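Local structure of PA0821 (Pseudomonas aeruginosa, 7DRG) at residues A199-A202 with A203-P206. The protein probably acts as the type VI secretion immunity protein (antitoxin) against a putative effector nuclease with a VRR-NUC domain. Residues are numbered along the deposited sequence; the frame is centred on the assembly and turned at random.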
# COMPACT_ATOMS: atom_id res chain seq x y z
N ALA B 199 -5.44 -3.90 4.95
CA ALA B 199 -4.04 -4.33 4.92
C ALA B 199 -3.17 -3.34 4.16
O ALA B 199 -2.04 -3.05 4.56
CB ALA B 199 -3.95 -5.73 4.31
N PHE B 200 -3.69 -2.81 3.05
CA PHE B 200 -2.95 -1.82 2.27
C PHE B 200 -2.72 -0.55 3.08
O PHE B 200 -1.62 0.01 3.08
CB PHE B 200 -3.74 -1.53 0.99
CG PHE B 200 -3.25 -0.36 0.20
CD1 PHE B 200 -1.93 -0.29 -0.23
CD2 PHE B 200 -4.12 0.64 -0.18
CE1 PHE B 200 -1.49 0.78 -0.99
CE2 PHE B 200 -3.69 1.71 -0.93
CZ PHE B 200 -2.37 1.79 -1.34
N MSE B 201 -3.74 -0.11 3.80
CA MSE B 201 -3.63 1.07 4.64
C MSE B 201 -2.67 0.86 5.81
O MSE B 201 -1.91 1.77 6.16
CB MSE B 201 -5.02 1.45 5.14
CG MSE B 201 -5.89 2.10 4.08
SE MSE B 201 -5.04 3.74 3.44
CE MSE B 201 -5.30 3.50 1.56
N ALA B 202 -2.69 -0.34 6.40
CA ALA B 202 -1.86 -0.62 7.56
C ALA B 202 -0.39 -0.41 7.26
O ALA B 202 0.36 0.11 8.10
CB ALA B 202 -2.10 -2.05 8.03
N ALA B 203 0.05 -0.82 6.06
CA ALA B 203 1.45 -0.66 5.70
C ALA B 203 1.87 0.80 5.58
O ALA B 203 3.06 1.10 5.69
CB ALA B 203 1.72 -1.41 4.39
N ARG B 204 0.91 1.71 5.38
CA ARG B 204 1.19 3.13 5.22
C ARG B 204 0.95 3.96 6.47
O ARG B 204 1.49 5.06 6.59
CB ARG B 204 0.33 3.70 4.09
CG ARG B 204 0.41 2.92 2.80
CD ARG B 204 -0.88 3.02 2.02
NE ARG B 204 -1.26 4.41 1.75
CZ ARG B 204 -0.91 5.07 0.65
NH1 ARG B 204 -0.16 4.47 -0.27
NH2 ARG B 204 -1.29 6.33 0.48
N MSE B 205 0.12 3.47 7.39
CA MSE B 205 -0.31 4.25 8.55
C MSE B 205 -0.01 3.48 9.83
O MSE B 205 -0.84 2.71 10.30
CB MSE B 205 -1.82 4.55 8.47
CG MSE B 205 -2.30 5.24 7.19
SE MSE B 205 -4.25 4.98 6.99
CE MSE B 205 -4.23 3.25 7.71
N PRO B 206 1.18 3.70 10.41
CA PRO B 206 1.56 2.93 11.60
C PRO B 206 0.68 3.17 12.80
O PRO B 206 0.68 2.33 13.71
CB PRO B 206 3.00 3.39 11.87
CG PRO B 206 3.49 3.85 10.51
CD PRO B 206 2.30 4.51 9.89
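The last turn of helix 191-204 is where M201 meets R204 and M205 and where F200 lies against R204, as the chain leaves the helix for a loop. M201 O accepts two amides: M205 N, four residues on and 2.9 Å away, and R204 N, three residues on and also at 2.9 Å. The added i to i+3 bond gives this turn some 3-10 character beside the i to i+4 bond. Beyond it P206, a residue with no amide hydrogen to give, suits a chain that has left the helical pattern.

M201 and M205, present as selenomethionine, both touch Y184 of strand 182-186; the unbranched, flexible methionine chain suits such packing. A bend at chi3 (-35°) turns the methyl of M205 back toward M201, and M201 SE lies 3.8 Å from M205 SE.

R204 suits the border between subunits because its long aliphatic part can pack while its guanidinium bonds. Its CD sits over one face of the F200 ring as a CH-pi contact, 4.0 Å from the centroid. The guanidinium, tilted 43° to that ring, donates to the carbonyl oxygens of L11 and P15 and to S197 of the second subunit, so its buried nitrogens are satisfied. Its nearest approach to the phenyl group is NH1, 3.6 Å from F200 CZ.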